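Local coordinates for alginate lyase (Bacteroides ovatus, PDB 3NNB), which probably depolymerises alginate by beta-elimination, cutting the glycosidic bonds between its uronic acid units, at residues 259-264 with 304-309; 248-253 with 297-302; 272-277 with 326-331; 346-351 with 358-363. One frame throughout, in Å; residues are numbered along the deposited sequence.

Contact 1 of 4, residues 259-264 with 304-309; sequences IEPDGK and SQDGRS
Two type I beta turns, Glu-260 to Gly-263 and Ser-304 to Gly-307, lie against each other where loops join the helices, and the guanidinium of Arg-308 spans them in a salt-bridge network. Its NH1 donates to Ile-259 O at 3.0 Å, 24° out of the guanidinium plane, and more weakly to Glu-260 OE2 at 3.3 Å. With CG anti to the carbonyl carbon (chi1 -54°) and the chain extended from CG to NE, the arginine runs alongside Pro-261, whose CD lies over the guanidinium centre 3.8 Å above its plane. Each turn follows a helix, 240-258 or 274-293, consistent with the alpha/alpha toroid of the six-hairpin clan, and both end in glycine, which tolerates positive phi. Arg-308 NE and NH2 both donate to Asp-306 OD2, NE at 3.0 Å. Ser-304 OG in turn gives its proton to Asp-306 OD1 (2.6 Å) and accepts from Arg-308 N, steadying the carboxylate. A leucine in place of Arg-308 would probably leave Glu-260 and Asp-306 without their shared positive partner and Ile-259 O without this donor. Two waters bridge the Glu-260 carboxylate to NH1 and NH2, while a third gives protons to Pro-261 O and Asp-306 O.

Contact 2 of 4, residues 248-253 with 297-302; sequences QEFPEK and QDIYNA
The side-chain amide of Gln-297 is held at both ends: its NE2 donates to Leu-295 O, and its OE1 takes a long, weak bond from Gln-248 NE2 across the contact, 3.5 Å but nearly straight at 176°. Together they help to fix which way the amide is turned. The two amide planes stand 62° apart and the side chains meet at a slant. The Gln-248 chain is extended beyond CG, whereas that of Gln-297 bends at chi2 (-60°). Glutamine suits this more exposed end because it can donate and accept without bringing a charge.

Deeper in, the contact is apolar. Helix 240-258 packs here against the loop that leads from helix 274-293 to helix 310-317. Pro-251 lies within the helix, where its nitrogen has no hydrogen to give to the preceding turn; the helix kinks there and widens into a pi-type turn. The ring of Pro-251 meets two groups: its CG touches Ile-299 CD1 at 3.6 Å and Ala-302 CB at 3.8 Å. The branched Ile-299 serves two neighbours at once. CG2, anti to the backbone N, approaches Phe-250 CD2 obliquely at 4.0 Å, while CG1 on the other branch carries CD1 to the proline. Replacing Ile-299 by an alanine is likely to leave a gap between the helix and the loop, beside Phe-250 CD2 and Pro-251 CG, since both branches would be missing. The small Ala-302 closes a type I turn from Ile-299, and Asp-298 OD1 supports that loop by accepting from Asn-301 N at 3.0 Å in an Asx motif.

Contact 3 of 4, residues 272-277 with 326-331; sequences TTALGY and SEWPYQ
Leu-275 and Ala-274 press against the indole of Trp-328 in the tight, buried half of this contact, whereas on the solvent side the amide end of Gln-331 is held loosely. Trp-328 CG lies anti to the backbone N (chi1 171°), carrying the indole toward Leu-275. Leu-275 CB lies 3.5 Å above one indole face. Leu-275 CD1 makes a CH-pi contact, 16° off the normal and 4.3 Å from the centroid of the six-membered ring. Tyr-330 CD2 takes the opposite face. At the indole edge sits Ala-274 C, and the small Ala-274 CB fits against Tyr-330 CB at 3.7 Å. Such a broad flat ring suits a place where the first turn of helix 274-293 meets a loop, and Phe-316 and Leu-269 add apolar cover. Gln-331 CB still lies 3.4 Å from Thr-272 O, but its OE1 merely passes Thr-272 CG2 at van der Waals distance, 3.7 Å; Thr-272 OG1 bonds instead to Asp-86 O. Gln-331 O accepts from Ala-274 N at 3.0 Å, the donor 37° above the carbonyl plane, and weakly from Trp-328 NE1 at 3.3 Å. One carbonyl thus serves both N-H groups, which probably couples the position of the indole to the start of the helix.

Contact 4 of 4, residues 346-351 with 358-363; sequences ILRRAS and GYEAIG
The guanidinium of Arg-348 meets Glu-360 at its edge, with the carboxylate carbon CD in its plane, while the ring of Tyr-359 has Ser-351 N at its edge and is approached obliquely by Leu-347 CD2 and Ala-350 CB. Arg-348 grips the glutamate side-on with two nitrogens, one to each oxygen: NE to Glu-360 OE1 at 2.8 Å, nearly straight, and NH2 to Glu-360 OE2 at 2.9 Å. Although both oxygens lie close to the guanidinium plane, the carboxylate is turned 62° against it, and both oxygens are met from above the carboxylate plane. The arginine reaches this position by starting with CG anti to the backbone N (chi1 171°) and bending at chi2 and chi3, while Glu-360 bends at chi2 to lie beside it. Outside the pair, Arg-348 NH1 donates to Tyr-379 O and Glu-360 OE2 has a second salt bridge with Arg-367, whose positive charge lies close to NH2; the shared carboxylate probably offsets that proximity.

These residues belong to an antiparallel helical hairpin: the segments 346-351 and 359-363 of helices 336-351 and 359-366 run at 163°, their axes 7.9 Å apart at closest, an approach aided by Gly-363, which has no side chain facing Leu-347. Leu-347 fills the interface, its CB 3.5 Å from Tyr-359 O and its CD1 3.6 Å from Ile-362 CG2. Ala-350 is small enough to let Tyr-359 CD2 come to 3.7 Å from its CB. Ser-351 OG donates to Arg-348 O at 2.6 Å, bonded within its own segment, while its CB packs against Glu-360.

Contacts 1, 2 and 3 interlock along the chain: their first segments come in the order 248-253, 259-264, 272-277, and their second segments follow as 297-302, 304-309, 326-331. Contact 4 closes later. Helix 240-258 leads from contact 2 into contact 1. The centres of contacts 1 and 2 are about 13 Å apart and the two touch directly, Ser-309 against Ala-302; those of contacts 2 and 3 are about 27 Å apart. Contact 1 touches contact 3 through Lys-264 and Tyr-330, and contact 2 touches contact 4 through Tyr-300. Contacts 1 to 3 thus join helices 240-258 and 274-293, with the loop between them, to the loops on either side of helix 310-317, while contact 4 pairs helices 336-351 and 359-366.

Contact 1 of 4, residues 259-264 with 304-309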
loop_
_atom_site.group_PDB
_atom_site.type_symbol
_atom_site.label_atom_id
_atom_site.label_comp_id
_atom_site.label_asym_id
_atom_site.label_seq_id
_atom_site.Cartn_x
_atom_site.Cartn_y
_atom_site.Cartn_z
ATOM N N ILE A 259 -9.227 -12.077 -12.575
ATOM C CA ILE A 259 -8.560 -12.064 -13.858
ATOM C C ILE A 259 -9.284 -13.001 -14.831
ATOM O O ILE A 259 -9.523 -14.155 -14.535
ATOM C CB ILE A 259 -7.073 -12.465 -13.737
ATOM C CG1 ILE A 259 -6.358 -11.596 -12.680
ATOM C CG2 ILE A 259 -6.352 -12.417 -15.085
ATOM C CD1 ILE A 259 -4.988 -12.187 -12.304
ATOM N N GLU A 260 -9.680 -12.466 -15.984
ATOM C CA GLU A 260 -10.300 -13.291 -17.011
ATOM C C GLU A 260 -9.231 -14.021 -17.827
ATOM O O GLU A 260 -8.036 -13.733 -17.732
ATOM C CB GLU A 260 -11.168 -12.422 -17.908
ATOM C CG GLU A 260 -12.351 -11.852 -17.236
ATOM C CD GLU A 260 -13.397 -12.878 -16.893
ATOM O OE1 GLU A 260 -13.877 -13.608 -17.814
ATOM O OE2 GLU A 260 -13.735 -12.975 -15.695
ATOM N N PRO A 261 -9.648 -15.000 -18.647
ATOM C CA PRO A 261 -8.625 -15.781 -19.311
ATOM C C PRO A 261 -7.750 -14.993 -20.305
ATOM O O PRO A 261 -6.657 -15.432 -20.654
ATOM C CB PRO A 261 -9.445 -16.894 -20.004
ATOM C CG PRO A 261 -10.613 -17.046 -19.170
ATOM C CD PRO A 261 -10.978 -15.606 -18.776
ATOM N N ASP A 262 -8.216 -13.827 -20.768
ATOM C CA ASP A 262 -7.413 -12.954 -21.591
ATOM C C ASP A 262 -6.625 -11.898 -20.797
ATOM O O ASP A 262 -6.025 -11.011 -21.405
ATOM C CB ASP A 262 -8.306 -12.290 -22.640
ATOM C CG ASP A 262 -9.426 -11.429 -22.030
ATOM O OD1 ASP A 262 -9.513 -11.304 -20.803
ATOM O OD2 ASP A 262 -10.273 -10.875 -22.778
ATOM N N GLY A 263 -6.586 -12.018 -19.479
ATOM C CA GLY A 263 -5.907 -11.040 -18.644
ATOM C C GLY A 263 -6.683 -9.826 -18.190
ATOM O O GLY A 263 -6.223 -9.094 -17.342
ATOM N N LYS A 264 -7.857 -9.604 -18.744
ATOM C CA LYS A 264 -8.658 -8.469 -18.331
ATOM C C LYS A 264 -9.094 -8.591 -16.876
ATOM O O LYS A 264 -9.417 -9.688 -16.413
ATOM C CB LYS A 264 -9.893 -8.314 -19.227
ATOM C CG LYS A 264 -9.628 -7.838 -20.670
ATOM C CD LYS A 264 -10.896 -7.527 -21.438
ATOM C CE LYS A 264 -10.594 -7.168 -22.885
ATOM N NZ LYS A 264 -10.213 -8.347 -23.677
ATOM N N SER A 304 -4.805 -20.867 -13.581
ATOM C CA SER A 304 -6.017 -21.677 -13.562
ATOM C C SER A 304 -6.054 -22.592 -14.795
ATOM O O SER A 304 -5.312 -22.408 -15.745
ATOM C CB SER A 304 -7.290 -20.804 -13.548
ATOM O OG SER A 304 -7.445 -20.169 -14.790
ATOM N N GLN A 305 -6.963 -23.563 -14.751
ATOM C CA GLN A 305 -7.131 -24.513 -15.857
ATOM C C GLN A 305 -7.419 -23.763 -17.152
ATOM O O GLN A 305 -6.972 -24.178 -18.220
ATOM C CB GLN A 305 -8.271 -25.501 -15.530
ATOM N N ASP A 306 -8.133 -22.632 -17.069
ATOM C CA ASP A 306 -8.449 -21.832 -18.262
ATOM C C ASP A 306 -7.487 -20.640 -18.551
ATOM O O ASP A 306 -7.748 -19.803 -19.404
ATOM C CB ASP A 306 -9.952 -21.412 -18.284
ATOM C CG ASP A 306 -10.384 -20.556 -17.092
ATOM O OD1 ASP A 306 -9.666 -20.485 -16.077
ATOM O OD2 ASP A 306 -11.505 -20.003 -17.113
ATOM N N GLY A 307 -6.330 -20.626 -17.897
ATOM C CA GLY A 307 -5.265 -19.711 -18.245
ATOM C C GLY A 307 -5.277 -18.373 -17.513
ATOM O O GLY A 307 -4.584 -17.487 -17.912
ATOM N N ARG A 308 -6.058 -18.229 -16.447
ATOM C CA ARG A 308 -6.034 -16.992 -15.644
ATOM C C ARG A 308 -4.760 -16.992 -14.814
ATOM O O ARG A 308 -4.430 -17.994 -14.144
ATOM C CB ARG A 308 -7.245 -16.937 -14.752
ATOM C CG ARG A 308 -8.575 -17.091 -15.506
ATOM C CD ARG A 308 -9.687 -17.378 -14.571
ATOM N NE ARG A 308 -10.935 -17.739 -15.261
ATOM C CZ ARG A 308 -11.998 -16.956 -15.368
ATOM N NH1 ARG A 308 -12.038 -15.715 -14.857
ATOM N NH2 ARG A 308 -13.053 -17.407 -16.022
ATOM N N SER A 309 -4.048 -15.866 -14.845
ATOM C CA SER A 309 -2.800 -15.754 -14.112
ATOM C C SER A 309 -2.337 -14.308 -14.056
ATOM O O SER A 309 -2.810 -13.461 -14.828
ATOM C CB SER A 309 -1.723 -16.589 -14.830
ATOM O OG SER A 309 -1.331 -16.002 -16.070
HETATM O O HOH W 1 -15.156 -15.901 -17.264
HETATM O O HOH W 2 -14.899 -14.875 -14.516
HETATM O O HOH W 3 -6.307 -18.313 -21.109
#

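Contact 2 of 4, residues 248-253 with 297-302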
loop_
_atom_site.group_PDB
_atom_site.type_symbol
_atom_site.label_atom_id
_atom_site.label_comp_id
_atom_site.label_asym_id
_atom_site.label_seq_id
_atom_site.Cartn_x
_atom_site.Cartn_y
_atom_site.Cartn_z
ATOM N N GLN A 248 -2.111 -19.617 0.475
ATOM C CA GLN A 248 -2.519 -20.814 -0.248
ATOM C C GLN A 248 -3.880 -20.682 -0.879
ATOM O O GLN A 248 -4.098 -21.221 -1.951
ATOM C CB GLN A 248 -2.387 -22.042 0.662
ATOM C CG GLN A 248 -0.868 -22.346 0.831
ATOM C CD GLN A 248 -0.530 -23.375 1.879
ATOM O OE1 GLN A 248 -1.381 -23.799 2.665
ATOM N NE2 GLN A 248 0.747 -23.748 1.926
ATOM N N GLU A 249 -4.763 -19.910 -0.261
ATOM C CA GLU A 249 -6.096 -19.666 -0.790
ATOM C C GLU A 249 -6.185 -18.542 -1.826
ATOM O O GLU A 249 -7.203 -18.404 -2.534
ATOM C CB GLU A 249 -7.061 -19.390 0.355
ATOM C CG GLU A 249 -7.215 -20.580 1.255
ATOM C CD GLU A 249 -8.185 -20.348 2.404
ATOM O OE1 GLU A 249 -8.749 -19.241 2.570
ATOM O OE2 GLU A 249 -8.383 -21.321 3.139
ATOM N N PHE A 250 -5.118 -17.740 -1.920
ATOM C CA PHE A 250 -5.140 -16.504 -2.713
ATOM C C PHE A 250 -5.367 -16.719 -4.231
ATOM O O PHE A 250 -6.168 -16.005 -4.828
ATOM C CB PHE A 250 -3.884 -15.686 -2.381
ATOM C CG PHE A 250 -3.751 -14.360 -3.075
ATOM C CD1 PHE A 250 -4.291 -13.198 -2.503
ATOM C CD2 PHE A 250 -3.018 -14.247 -4.242
ATOM C CE1 PHE A 250 -4.102 -11.979 -3.096
ATOM C CE2 PHE A 250 -2.842 -13.032 -4.838
ATOM C CZ PHE A 250 -3.347 -11.898 -4.234
ATOM N N PRO A 251 -4.751 -17.732 -4.837
ATOM C CA PRO A 251 -5.002 -17.870 -6.297
ATOM C C PRO A 251 -6.458 -18.104 -6.631
ATOM O O PRO A 251 -7.018 -17.387 -7.477
ATOM C CB PRO A 251 -4.109 -19.067 -6.680
ATOM C CG PRO A 251 -2.939 -18.932 -5.680
ATOM C CD PRO A 251 -3.638 -18.614 -4.402
ATOM N N GLU A 252 -7.113 -19.056 -5.970
ATOM C CA GLU A 252 -8.509 -19.346 -6.270
ATOM C C GLU A 252 -9.442 -18.235 -5.809
ATOM O O GLU A 252 -10.361 -17.878 -6.518
ATOM C CB GLU A 252 -8.940 -20.690 -5.657
ATOM C CG GLU A 252 -8.296 -21.887 -6.330
ATOM C CD GLU A 252 -8.726 -23.215 -5.725
ATOM O OE1 GLU A 252 -9.934 -23.408 -5.469
ATOM O OE2 GLU A 252 -7.845 -24.068 -5.523
ATOM N N LYS A 253 -9.185 -17.651 -4.634
ATOM C CA LYS A 253 -10.082 -16.653 -4.071
ATOM C C LYS A 253 -10.001 -15.304 -4.776
ATOM O O LYS A 253 -11.037 -14.621 -4.947
ATOM C CB LYS A 253 -9.787 -16.458 -2.589
ATOM C CG LYS A 253 -10.834 -15.651 -1.839
ATOM C CD LYS A 253 -10.481 -15.524 -0.330
ATOM C CE LYS A 253 -10.460 -16.844 0.398
ATOM N NZ LYS A 253 -11.781 -17.551 0.279
ATOM N N GLN A 297 6.380 -19.902 -1.396
ATOM C CA GLN A 297 5.107 -20.103 -2.055
ATOM C C GLN A 297 5.061 -19.353 -3.396
ATOM O O GLN A 297 5.301 -18.141 -3.470
ATOM C CB GLN A 297 3.950 -19.659 -1.160
ATOM C CG GLN A 297 3.987 -20.259 0.253
ATOM C CD GLN A 297 3.917 -21.765 0.219
ATOM O OE1 GLN A 297 2.963 -22.319 -0.315
ATOM N NE2 GLN A 297 4.963 -22.441 0.735
ATOM N N ASP A 298 4.819 -20.089 -4.469
ATOM C CA ASP A 298 4.893 -19.509 -5.815
ATOM C C ASP A 298 3.498 -19.021 -6.224
ATOM O O ASP A 298 2.771 -19.712 -6.913
ATOM C CB ASP A 298 5.399 -20.547 -6.804
ATOM C CG ASP A 298 5.683 -19.949 -8.173
ATOM O OD1 ASP A 298 5.307 -18.764 -8.428
ATOM O OD2 ASP A 298 6.263 -20.661 -9.010
ATOM N N ILE A 299 3.153 -17.813 -5.801
ATOM C CA ILE A 299 1.905 -17.184 -6.223
ATOM C C ILE A 299 2.045 -16.678 -7.673
ATOM O O ILE A 299 1.099 -16.751 -8.467
ATOM C CB ILE A 299 1.565 -16.037 -5.273
ATOM C CG1 ILE A 299 1.154 -16.596 -3.906
ATOM C CG2 ILE A 299 0.492 -15.064 -5.867
ATOM C CD1 ILE A 299 -0.163 -17.433 -3.944
ATOM N N TYR A 300 3.225 -16.180 -8.039
ATOM C CA TYR A 300 3.376 -15.546 -9.352
ATOM C C TYR A 300 2.934 -16.466 -10.502
ATOM O O TYR A 300 2.249 -16.025 -11.420
ATOM C CB TYR A 300 4.809 -15.074 -9.597
ATOM C CG TYR A 300 4.969 -14.305 -10.878
ATOM C CD1 TYR A 300 5.250 -14.944 -12.063
ATOM C CD2 TYR A 300 4.809 -12.899 -10.915
ATOM C CE1 TYR A 300 5.386 -14.213 -13.246
ATOM C CE2 TYR A 300 4.916 -12.187 -12.051
ATOM C CZ TYR A 300 5.187 -12.840 -13.235
ATOM O OH TYR A 300 5.316 -12.111 -14.377
ATOM N N ASN A 301 3.356 -17.731 -10.455
ATOM C CA ASN A 301 3.106 -18.665 -11.532
ATOM C C ASN A 301 1.770 -19.420 -11.416
ATOM O O ASN A 301 1.471 -20.280 -12.257
ATOM C CB ASN A 301 4.300 -19.658 -11.613
ATOM C CG ASN A 301 5.564 -18.980 -12.058
ATOM O OD1 ASN A 301 6.594 -18.952 -11.327
ATOM N ND2 ASN A 301 5.510 -18.385 -13.235
ATOM N N ALA A 302 0.960 -19.079 -10.405
ATOM C CA ALA A 302 -0.325 -19.757 -10.181
ATOM C C ALA A 302 -1.222 -19.510 -11.377
ATOM O O ALA A 302 -1.449 -18.370 -11.754
ATOM C CB ALA A 302 -1.011 -19.298 -8.889
#

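Contact 3 of 4, residues 272-277 with 326-331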
loop_
_atom_site.group_PDB
_atom_site.type_symbol
_atom_site.label_atom_id
_atom_site.label_comp_id
_atom_site.label_asym_id
_atom_site.label_seq_id
_atom_site.Cartn_x
_atom_site.Cartn_y
_atom_site.Cartn_z
ATOM N N THR A 272 -13.625 4.758 -13.812
ATOM C CA THR A 272 -13.235 5.973 -14.525
ATOM C C THR A 272 -11.727 6.123 -14.628
ATOM O O THR A 272 -11.227 6.794 -15.533
ATOM C CB THR A 272 -13.827 7.254 -13.927
ATOM O OG1 THR A 272 -13.345 7.405 -12.615
ATOM C CG2 THR A 272 -15.352 7.227 -13.909
ATOM N N THR A 273 -10.995 5.468 -13.722
ATOM C CA THR A 273 -9.548 5.334 -13.846
ATOM C C THR A 273 -9.152 3.869 -14.072
ATOM O O THR A 273 -8.456 3.258 -13.259
ATOM C CB THR A 273 -8.804 5.975 -12.642
ATOM O OG1 THR A 273 -9.265 5.412 -11.394
ATOM C CG2 THR A 273 -9.003 7.497 -12.593
ATOM N N ALA A 274 -9.617 3.299 -15.185
ATOM C CA ALA A 274 -9.393 1.909 -15.455
ATOM C C ALA A 274 -7.920 1.519 -15.601
ATOM O O ALA A 274 -7.531 0.434 -15.204
ATOM C CB ALA A 274 -10.194 1.514 -16.701
ATOM N N LEU A 275 -7.078 2.399 -16.171
ATOM C CA LEU A 275 -5.660 2.063 -16.250
ATOM C C LEU A 275 -5.072 2.100 -14.828
ATOM O O LEU A 275 -4.307 1.213 -14.425
ATOM C CB LEU A 275 -4.929 3.017 -17.158
ATOM C CG LEU A 275 -3.439 2.781 -17.334
ATOM C CD1 LEU A 275 -3.178 1.412 -17.943
ATOM C CD2 LEU A 275 -2.751 3.914 -18.211
ATOM N N GLY A 276 -5.436 3.117 -14.068
ATOM C CA GLY A 276 -4.969 3.230 -12.689
ATOM C C GLY A 276 -5.325 2.050 -11.800
ATOM O O GLY A 276 -4.468 1.539 -11.097
ATOM N N TYR A 277 -6.562 1.594 -11.860
ATOM C CA TYR A 277 -6.979 0.469 -11.044
ATOM C C TYR A 277 -6.394 -0.878 -11.537
ATOM O O TYR A 277 -6.137 -1.775 -10.720
ATOM C CB TYR A 277 -8.509 0.417 -10.919
ATOM C CG TYR A 277 -9.002 1.316 -9.813
ATOM C CD1 TYR A 277 -8.719 1.024 -8.501
ATOM C CD2 TYR A 277 -9.628 2.549 -10.080
ATOM C CE1 TYR A 277 -9.131 1.863 -7.460
ATOM C CE2 TYR A 277 -10.036 3.397 -9.025
ATOM C CZ TYR A 277 -9.802 3.033 -7.732
ATOM O OH TYR A 277 -10.158 3.882 -6.697
ATOM N N SER A 326 -5.603 7.572 -26.878
ATOM C CA SER A 326 -6.585 7.278 -27.914
ATOM C C SER A 326 -6.801 5.808 -28.157
ATOM O O SER A 326 -7.914 5.406 -28.556
ATOM C CB SER A 326 -6.182 7.941 -29.243
ATOM O OG SER A 326 -4.955 7.478 -29.749
ATOM N N GLU A 327 -5.776 5.001 -27.869
ATOM C CA GLU A 327 -5.824 3.578 -28.226
ATOM C C GLU A 327 -6.325 2.709 -27.064
ATOM O O GLU A 327 -6.580 1.526 -27.245
ATOM C CB GLU A 327 -4.453 3.124 -28.692
ATOM C CG GLU A 327 -3.904 3.946 -29.886
ATOM C CD GLU A 327 -4.917 4.116 -30.970
ATOM O OE1 GLU A 327 -5.266 3.107 -31.655
ATOM O OE2 GLU A 327 -5.435 5.250 -31.125
ATOM N N TRP A 328 -6.395 3.300 -25.869
ATOM C CA TRP A 328 -6.890 2.633 -24.661
ATOM C C TRP A 328 -8.422 2.710 -24.633
ATOM O O TRP A 328 -9.000 3.781 -24.466
ATOM C CB TRP A 328 -6.298 3.362 -23.433
ATOM C CG TRP A 328 -6.822 2.980 -22.109
ATOM C CD1 TRP A 328 -7.520 3.788 -21.269
ATOM C CD2 TRP A 328 -6.576 1.767 -21.392
ATOM N NE1 TRP A 328 -7.792 3.134 -20.087
ATOM C CE2 TRP A 328 -7.220 1.885 -20.134
ATOM C CE3 TRP A 328 -5.905 0.585 -21.690
ATOM C CZ2 TRP A 328 -7.218 0.858 -19.193
ATOM C CZ3 TRP A 328 -5.914 -0.435 -20.746
ATOM C CH2 TRP A 328 -6.557 -0.281 -19.506
ATOM N N PRO A 329 -9.099 1.559 -24.815
ATOM C CA PRO A 329 -10.538 1.556 -25.000
ATOM C C PRO A 329 -11.369 1.495 -23.698
ATOM O O PRO A 329 -12.439 0.910 -23.675
ATOM C CB PRO A 329 -10.747 0.316 -25.868
ATOM C CG PRO A 329 -9.670 -0.658 -25.348
ATOM C CD PRO A 329 -8.510 0.205 -24.997
ATOM N N TYR A 330 -10.844 2.102 -22.641
ATOM C CA TYR A 330 -11.492 2.192 -21.347
ATOM C C TYR A 330 -11.280 3.640 -20.889
ATOM O O TYR A 330 -10.556 4.408 -21.520
ATOM C CB TYR A 330 -10.831 1.225 -20.345
ATOM C CG TYR A 330 -10.750 -0.200 -20.888
ATOM C CD1 TYR A 330 -11.865 -1.031 -20.864
ATOM C CD2 TYR A 330 -9.604 -0.686 -21.496
ATOM C CE1 TYR A 330 -11.817 -2.315 -21.375
ATOM C CE2 TYR A 330 -9.566 -1.938 -22.045
ATOM C CZ TYR A 330 -10.683 -2.748 -21.975
ATOM O OH TYR A 330 -10.659 -4.025 -22.533
ATOM N N GLN A 331 -11.862 3.999 -19.757
ATOM C CA GLN A 331 -11.679 5.327 -19.240
ATOM C C GLN A 331 -10.333 5.480 -18.508
ATOM O O GLN A 331 -9.817 4.536 -17.894
ATOM C CB GLN A 331 -12.824 5.679 -18.296
ATOM C CG GLN A 331 -14.213 5.644 -18.913
ATOM C CD GLN A 331 -15.307 5.902 -17.860
ATOM O OE1 GLN A 331 -15.656 7.035 -17.631
ATOM N NE2 GLN A 331 -15.732 4.851 -17.151
#

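Contact 4 of 4, residues 346-351 with 358-363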
loop_
_atom_site.group_PDB
_atom_site.type_symbol
_atom_site.label_atom_id
_atom_site.label_comp_id
_atom_site.label_asym_id
_atom_site.label_seq_id
_atom_site.Cartn_x
_atom_site.Cartn_y
_atom_site.Cartn_z
ATOM N N ILE A 346 5.750 -1.576 -12.819
ATOM C CA ILE A 346 5.144 -2.900 -12.748
ATOM C C ILE A 346 6.014 -3.910 -13.508
ATOM O O ILE A 346 6.221 -5.038 -13.025
ATOM C CB ILE A 346 3.667 -2.872 -13.273
ATOM C CG1 ILE A 346 2.758 -2.069 -12.312
ATOM C CG2 ILE A 346 3.091 -4.272 -13.508
ATOM C CD1 ILE A 346 2.556 -2.662 -10.875
ATOM N N LEU A 347 6.486 -3.526 -14.706
ATOM C CA LEU A 347 7.288 -4.416 -15.525
ATOM C C LEU A 347 8.649 -4.756 -14.903
ATOM O O LEU A 347 9.055 -5.905 -14.915
ATOM C CB LEU A 347 7.465 -3.857 -16.932
ATOM C CG LEU A 347 6.200 -3.817 -17.772
ATOM C CD1 LEU A 347 6.580 -3.366 -19.164
ATOM C CD2 LEU A 347 5.473 -5.168 -17.828
ATOM N N ARG A 348 9.303 -3.767 -14.296
ATOM C CA ARG A 348 10.511 -4.033 -13.485
ATOM C C ARG A 348 10.257 -5.072 -12.404
ATOM O O ARG A 348 11.010 -6.028 -12.249
ATOM C CB ARG A 348 10.955 -2.731 -12.823
ATOM C CG ARG A 348 12.055 -2.838 -11.779
ATOM C CD ARG A 348 13.415 -3.325 -12.302
ATOM N NE ARG A 348 14.023 -2.412 -13.265
ATOM C CZ ARG A 348 14.842 -1.389 -12.989
ATOM N NH1 ARG A 348 15.197 -1.068 -11.753
ATOM N NH2 ARG A 348 15.308 -0.656 -13.976
ATOM N N ARG A 349 9.165 -4.900 -11.676
ATOM C CA ARG A 349 8.855 -5.787 -10.568
ATOM C C ARG A 349 8.537 -7.187 -11.054
ATOM O O ARG A 349 8.985 -8.178 -10.452
ATOM C CB ARG A 349 7.725 -5.181 -9.747
ATOM C CG ARG A 349 8.133 -3.854 -9.133
ATOM C CD ARG A 349 6.950 -3.037 -8.674
ATOM N NE ARG A 349 6.213 -3.695 -7.613
ATOM C CZ ARG A 349 5.055 -3.226 -7.099
ATOM N NH1 ARG A 349 4.492 -2.068 -7.515
ATOM N NH2 ARG A 349 4.494 -3.911 -6.142
ATOM N N ALA A 350 7.770 -7.290 -12.127
ATOM C CA ALA A 350 7.423 -8.607 -12.710
ATOM C C ALA A 350 8.667 -9.360 -13.199
ATOM O O ALA A 350 8.728 -10.595 -13.133
ATOM C CB ALA A 350 6.400 -8.429 -13.879
ATOM N N SER A 351 9.640 -8.605 -13.695
ATOM C CA SER A 351 10.878 -9.172 -14.227
ATOM C C SER A 351 11.657 -9.926 -13.159
ATOM O O SER A 351 12.462 -10.783 -13.484
ATOM C CB SER A 351 11.734 -8.083 -14.881
ATOM O OG SER A 351 12.519 -7.364 -13.926
ATOM N N GLY A 358 11.350 -10.783 -20.774
ATOM C CA GLY A 358 11.787 -9.536 -21.397
ATOM C C GLY A 358 11.032 -8.293 -20.940
ATOM O O GLY A 358 11.036 -7.270 -21.628
ATOM N N TYR A 359 10.456 -8.357 -19.734
ATOM C CA TYR A 359 9.630 -7.259 -19.273
ATOM C C TYR A 359 10.422 -5.978 -18.967
ATOM O O TYR A 359 9.942 -4.869 -19.188
ATOM C CB TYR A 359 8.881 -7.649 -18.004
ATOM C CG TYR A 359 7.866 -8.749 -18.149
ATOM C CD1 TYR A 359 7.047 -8.846 -19.278
ATOM C CD2 TYR A 359 7.658 -9.642 -17.116
ATOM C CE1 TYR A 359 6.103 -9.798 -19.372
ATOM C CE2 TYR A 359 6.698 -10.624 -17.212
ATOM C CZ TYR A 359 5.941 -10.710 -18.353
ATOM O OH TYR A 359 4.987 -11.714 -18.457
ATOM N N GLU A 360 11.634 -6.124 -18.433
ATOM C CA GLU A 360 12.433 -4.946 -18.078
ATOM C C GLU A 360 12.834 -4.176 -19.332
ATOM O O GLU A 360 12.851 -2.954 -19.305
ATOM C CB GLU A 360 13.681 -5.313 -17.243
ATOM C CG GLU A 360 14.708 -4.181 -17.132
ATOM C CD GLU A 360 14.189 -2.903 -16.478
ATOM O OE1 GLU A 360 13.114 -2.932 -15.845
ATOM O OE2 GLU A 360 14.870 -1.864 -16.587
ATOM N N ALA A 361 13.159 -4.887 -20.418
ATOM C CA ALA A 361 13.488 -4.243 -21.700
ATOM C C ALA A 361 12.342 -3.371 -22.213
ATOM O O ALA A 361 12.551 -2.253 -22.673
ATOM C CB ALA A 361 13.890 -5.289 -22.745
ATOM N N ILE A 362 11.117 -3.870 -22.077
ATOM C CA ILE A 362 9.926 -3.104 -22.443
ATOM C C ILE A 362 9.808 -1.890 -21.525
ATOM O O ILE A 362 9.682 -0.776 -22.002
ATOM C CB ILE A 362 8.652 -3.972 -22.387
ATOM C CG1 ILE A 362 8.721 -5.110 -23.405
ATOM C CG2 ILE A 362 7.400 -3.118 -22.635
ATOM C CD1 ILE A 362 7.559 -6.112 -23.342
ATOM N N GLY A 363 9.887 -2.092 -20.202
ATOM C CA GLY A 363 9.771 -0.975 -19.256
ATOM C C GLY A 363 10.814 0.107 -19.540
ATOM O O GLY A 363 10.507 1.285 -19.513
#